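Local coordinates for protein rhamnonate dehydratase (PDB 3FXG) that probably dehydrates L-rhamnonate to a 2-keto-3-deoxy sugar acid, as a magnesium-dependent member of the enolase superfamily, at residues L92-Q95 with H96-F100; F205-K208 with H209-V213. All blocks are in the same frame, centred on the assembly; numbering follows the deposited sequence.

Both contacts are drawn from a single helix each, and together they illustrate how side chains three to five residues apart interact along one rod. Contact 1 comes first in the chain, on helix 86-101 of the N-terminal capping domain, where the helix lies against strand 11-19, helices 109-119 and 128-148, and a second subunit. Contact 2 follows on helix 195-213 of the C-terminal barrel, between strands 184-187 and 219-222. The centres of contact 1 and contact 2 are about 49 Å apart, on opposite sides of the chain's centre, and the two do not touch. Each thus belongs to one of the two domains that define the enolase superfamily.

Contact 1. Residues L92-Q95 with H96-F100; sequences LVHQ and HFERF
His94 and Glu98, one helical turn apart, are joined by a side-chain hydrogen bond: ND1 of His94 donates to OE1 of Glu98 over 2.8 Å, nearly straight at 168°. OE1 sits in the imidazole plane, while the carboxylate is turned 75° from the ring. With CG of Glu98 anti to its backbone N (chi1 -171°) and the chain extended beyond it, the acid reaches back along the helix. A second side-chain hydrogen bond goes to the backbone: NH2 of Arg99 donates to O of Gln95 at 2.9 Å, lying in both the guanidinium and carbonyl planes.

Along the backbone, a wider pi-type turn breaks the regular pattern. O of Leu92 accepts from N of His96 (2.9 Å) and weakly from N of Phe97, and a water takes the N-H of Arg99, its oxygen 3.0 Å from N of Arg99. Apolar contact is slight, CB of Leu92 lying 4.2 Å from CE2 of Phe97, whose side chain packs on helix 128-148.

NE2 of His94 bonds to OG of Ser16, and NH1 of Arg99 to O of Ser58 of the second subunit; the side chains of His94 and Arg99 thus connect one helix to the strand carrying Ser16 and to the second subunit.

Contact 2. Residues F205-K208 with H209-V213; sequences FLRK and HREAV
His209 turns the edge of its imidazole toward the face of the Phe205 ring, one helical turn earlier. It is a T-shaped pair, with planes 88° from each other, although the modelled closeness of CE1 of His209 to CZ of Phe205 is doubtful and carries no weight. CG of Phe205 stands anti to the backbone N (chi1 173°), whereas CG of His209 lies beside its own N (chi1 -79°), and this combination brings the two rings together on one side of the helix. Val186 of strand 184-187 touches both side chains, and Leu206 packs inward on Val186 and Val221. On the barrel-facing flank of Leu206, Arg210 bends away from the contact to bond the carbonyls of Phe217, Gly214 and Leu242.

Helix 195-213 is the crossover of a beta-alpha-beta unit between the parallel strands 184-187 and 219-222, part of the TIM-barrel-like domain of the enolase superfamily. Its regular i to i+4 bonds include N of Arg210 to O of Leu206 at 3.0 Å.

The solvent side, where Lys208 and Glu211 are exposed, is looser and charged. Arg207 and Glu211 run side by side, and the guanidinium grips one oxygen end-on: OE2 of Glu211 lies 2.9 Å from NH1 of Arg207 and 3.1 Å from its NH2. Both nitrogens approach from the same face of the carboxylate, NH1 from well above its plane. A water links OE2 of Glu211 to O of Lys208, at 2.6 Å from the latter, while Glu204 forms salt bridges with both Arg207 and Lys208.

Contact 1. Residues L92-Q95 with H96-F100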
loop_
_atom_site.group_PDB
_atom_site.type_symbol
_atom_site.label_atom_id
_atom_site.label_comp_id
_atom_site.label_asym_id
_atom_site.label_seq_id
_atom_site.Cartn_x
_atom_site.Cartn_y
_atom_site.Cartn_z
ATOM N N LEU A 92 -7.698 9.887 43.186
ATOM C CA LEU A 92 -7.014 8.772 42.535
ATOM C C LEU A 92 -5.620 8.532 43.107
ATOM O O LEU A 92 -5.209 7.386 43.297
ATOM C CB LEU A 92 -6.927 9.020 41.026
ATOM C CG LEU A 92 -8.263 8.994 40.280
ATOM C CD1 LEU A 92 -8.067 9.481 38.851
ATOM C CD2 LEU A 92 -8.830 7.580 40.291
ATOM N N VAL A 93 -4.897 9.613 43.380
ATOM C CA VAL A 93 -3.554 9.506 43.939
ATOM C C VAL A 93 -3.519 8.546 45.126
ATOM O O VAL A 93 -2.723 7.606 45.161
ATOM C CB VAL A 93 -3.031 10.880 44.433
ATOM C CG1 VAL A 93 -1.776 10.684 45.270
ATOM C CG2 VAL A 93 -2.734 11.792 43.247
ATOM N N HIS A 94 -4.394 8.785 46.095
ATOM C CA HIS A 94 -4.440 7.971 47.305
ATOM C C HIS A 94 -5.208 6.665 47.200
ATOM O O HIS A 94 -4.777 5.649 47.738
ATOM C CB HIS A 94 -5.002 8.809 48.455
ATOM C CG HIS A 94 -4.179 10.022 48.762
ATOM N ND1 HIS A 94 -2.942 9.949 49.366
ATOM C CD2 HIS A 94 -4.388 11.332 48.491
ATOM C CE1 HIS A 94 -2.425 11.162 49.454
ATOM N NE2 HIS A 94 -3.282 12.018 48.929
ATOM N N GLN A 95 -6.341 6.675 46.510
ATOM C CA GLN A 95 -7.128 5.455 46.387
ATOM C C GLN A 95 -6.494 4.400 45.483
ATOM O O GLN A 95 -6.607 3.201 45.745
ATOM C CB GLN A 95 -8.537 5.784 45.889
ATOM C CG GLN A 95 -9.396 6.533 46.898
ATOM C CD GLN A 95 -9.611 5.745 48.179
ATOM O OE1 GLN A 95 -9.019 6.046 49.216
ATOM N NE2 GLN A 95 -10.452 4.722 48.108
ATOM N N HIS A 96 -5.811 4.830 44.429
ATOM C CA HIS A 96 -5.212 3.860 43.524
ATOM C C HIS A 96 -3.688 3.778 43.491
ATOM O O HIS A 96 -3.109 2.719 43.731
ATOM C CB HIS A 96 -5.722 4.102 42.096
ATOM C CG HIS A 96 -5.500 2.946 41.168
ATOM N ND1 HIS A 96 -5.810 2.999 39.826
ATOM C CD2 HIS A 96 -5.017 1.700 41.392
ATOM C CE1 HIS A 96 -5.529 1.836 39.265
ATOM N NE2 HIS A 96 -5.047 1.031 40.193
ATOM N N PHE A 97 -3.035 4.898 43.217
ATOM C CA PHE A 97 -1.587 4.896 43.065
ATOM C C PHE A 97 -0.683 4.818 44.290
ATOM O O PHE A 97 0.436 4.316 44.191
ATOM C CB PHE A 97 -1.196 6.084 42.180
ATOM C CG PHE A 97 -1.937 6.111 40.872
ATOM C CD1 PHE A 97 -1.842 5.038 39.987
ATOM C CD2 PHE A 97 -2.774 7.175 40.548
ATOM C CE1 PHE A 97 -2.575 5.023 38.800
ATOM C CE2 PHE A 97 -3.510 7.170 39.365
ATOM C CZ PHE A 97 -3.413 6.090 38.489
ATOM N N GLU A 98 -1.153 5.276 45.447
ATOM C CA GLU A 98 -0.311 5.238 46.641
ATOM C C GLU A 98 0.256 3.847 46.934
ATOM O O GLU A 98 1.398 3.718 47.376
ATOM C CB GLU A 98 -1.082 5.746 47.864
ATOM C CG GLU A 98 -0.200 5.943 49.091
ATOM C CD GLU A 98 -0.914 6.643 50.237
ATOM O OE1 GLU A 98 -1.858 7.420 49.980
ATOM O OE2 GLU A 98 -0.514 6.430 51.399
ATOM N N ARG A 99 -0.534 2.812 46.667
ATOM C CA ARG A 99 -0.113 1.435 46.925
ATOM C C ARG A 99 1.175 1.017 46.215
ATOM O O ARG A 99 1.899 0.149 46.699
ATOM C CB ARG A 99 -1.234 0.461 46.536
ATOM C CG ARG A 99 -1.429 0.276 45.032
ATOM C CD ARG A 99 -2.673 -0.566 44.747
ATOM N NE ARG A 99 -3.901 0.165 45.060
ATOM C CZ ARG A 99 -5.096 -0.401 45.206
ATOM N NH1 ARG A 99 -5.233 -1.715 45.071
ATOM N NH2 ARG A 99 -6.155 0.346 45.487
ATOM N N PHE A 100 1.460 1.622 45.067
ATOM C CA PHE A 100 2.661 1.268 44.312
ATOM C C PHE A 100 3.889 2.049 44.763
ATOM O O PHE A 100 5.024 1.646 44.501
ATOM C CB PHE A 100 2.439 1.541 42.823
ATOM C CG PHE A 100 1.222 0.876 42.261
ATOM C CD1 PHE A 100 1.193 -0.500 42.069
ATOM C CD2 PHE A 100 0.094 1.623 41.938
ATOM C CE1 PHE A 100 0.056 -1.126 41.563
ATOM C CE2 PHE A 100 -1.049 1.006 41.433
ATOM C CZ PHE A 100 -1.067 -0.371 41.246
HETATM O O HOH W 1 -3.541 2.972 46.891
#

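Contact 2. Residues F205-K208 with H209-V213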
loop_
_atom_site.group_PDB
_atom_site.type_symbol
_atom_site.label_atom_id
_atom_site.label_comp_id
_atom_site.label_asym_id
_atom_site.label_seq_id
_atom_site.Cartn_x
_atom_site.Cartn_y
_atom_site.Cartn_z
ATOM N N PHE A 205 -7.752 38.444 10.580
ATOM C CA PHE A 205 -7.124 38.433 11.899
ATOM C C PHE A 205 -5.628 38.157 11.780
ATOM O O PHE A 205 -4.798 38.865 12.364
ATOM C CB PHE A 205 -7.778 37.349 12.759
ATOM C CG PHE A 205 -7.106 37.123 14.083
ATOM C CD1 PHE A 205 -7.284 38.017 15.135
ATOM C CD2 PHE A 205 -6.318 35.994 14.290
ATOM C CE1 PHE A 205 -6.693 37.787 16.378
ATOM C CE2 PHE A 205 -5.722 35.754 15.526
ATOM C CZ PHE A 205 -5.911 36.650 16.574
ATOM N N LEU A 206 -5.293 37.114 11.026
ATOM C CA LEU A 206 -3.903 36.730 10.824
ATOM C C LEU A 206 -3.156 37.755 9.975
ATOM O O LEU A 206 -1.977 38.019 10.207
ATOM C CB LEU A 206 -3.836 35.340 10.174
ATOM C CG LEU A 206 -4.402 34.198 11.031
ATOM C CD1 LEU A 206 -4.339 32.882 10.259
ATOM C CD2 LEU A 206 -3.613 34.089 12.336
ATOM N N ARG A 207 -3.841 38.339 8.999
ATOM C CA ARG A 207 -3.223 39.340 8.135
ATOM C C ARG A 207 -2.804 40.551 8.965
ATOM O O ARG A 207 -1.734 41.123 8.755
ATOM C CB ARG A 207 -4.201 39.796 7.052
ATOM C CG ARG A 207 -3.585 40.742 6.034
ATOM C CD ARG A 207 -4.642 41.632 5.399
ATOM N NE ARG A 207 -5.211 42.566 6.370
ATOM C CZ ARG A 207 -4.537 43.563 6.940
ATOM N NH1 ARG A 207 -3.259 43.768 6.639
ATOM N NH2 ARG A 207 -5.141 44.356 7.815
ATOM N N LYS A 208 -3.660 40.934 9.908
ATOM C CA LYS A 208 -3.396 42.078 10.772
ATOM C C LYS A 208 -2.127 41.858 11.587
ATOM O O LYS A 208 -1.305 42.762 11.736
ATOM C CB LYS A 208 -4.587 42.311 11.708
ATOM C CG LYS A 208 -4.438 43.533 12.601
ATOM C CD LYS A 208 -5.705 43.821 13.400
ATOM C CE LYS A 208 -6.851 44.292 12.508
ATOM N NZ LYS A 208 -7.334 43.245 11.559
ATOM N N HIS A 209 -1.965 40.650 12.111
ATOM C CA HIS A 209 -0.784 40.336 12.899
ATOM C C HIS A 209 0.467 40.325 12.034
ATOM O O HIS A 209 1.507 40.850 12.431
ATOM C CB HIS A 209 -0.967 38.992 13.599
ATOM C CG HIS A 209 -1.809 39.074 14.832
ATOM N ND1 HIS A 209 -2.879 38.236 15.065
ATOM C CD2 HIS A 209 -1.737 39.897 15.904
ATOM C CE1 HIS A 209 -3.428 38.541 16.226
ATOM N NE2 HIS A 209 -2.754 39.545 16.757
ATOM N N ARG A 210 0.364 39.735 10.847
ATOM C CA ARG A 210 1.500 39.685 9.933
ATOM C C ARG A 210 1.917 41.109 9.587
ATOM O O ARG A 210 3.105 41.420 9.504
ATOM C CB ARG A 210 1.130 38.927 8.651
ATOM C CG ARG A 210 2.152 39.065 7.521
ATOM C CD ARG A 210 3.547 38.658 7.966
ATOM N NE ARG A 210 3.668 37.221 8.199
ATOM C CZ ARG A 210 4.558 36.669 9.019
ATOM N NH1 ARG A 210 5.406 37.439 9.696
ATOM N NH2 ARG A 210 4.608 35.347 9.156
ATOM N N GLU A 211 0.924 41.968 9.389
ATOM C CA GLU A 211 1.172 43.363 9.057
ATOM C C GLU A 211 1.892 44.042 10.221
ATOM O O GLU A 211 2.835 44.805 10.023
ATOM C CB GLU A 211 -0.158 44.075 8.783
ATOM C CG GLU A 211 -0.026 45.519 8.319
ATOM C CD GLU A 211 -1.375 46.219 8.185
ATOM O OE1 GLU A 211 -1.411 47.348 7.647
ATOM O OE2 GLU A 211 -2.399 45.647 8.621
ATOM N N ALA A 212 1.449 43.743 11.436
ATOM C CA ALA A 212 2.027 44.341 12.633
ATOM C C ALA A 212 3.472 43.955 12.942
ATOM O O ALA A 212 4.273 44.811 13.313
ATOM C CB ALA A 212 1.144 44.033 13.836
ATOM N N VAL A 213 3.812 42.677 12.790
ATOM C CA VAL A 213 5.166 42.223 13.101
ATOM C C VAL A 213 6.164 42.270 11.953
ATOM O O VAL A 213 7.363 42.102 12.165
ATOM C CB VAL A 213 5.155 40.783 13.663
ATOM C CG1 VAL A 213 4.331 40.733 14.937
ATOM C CG2 VAL A 213 4.602 39.819 12.623
HETATM O O HOH W 2 -1.708 45.315 11.714
#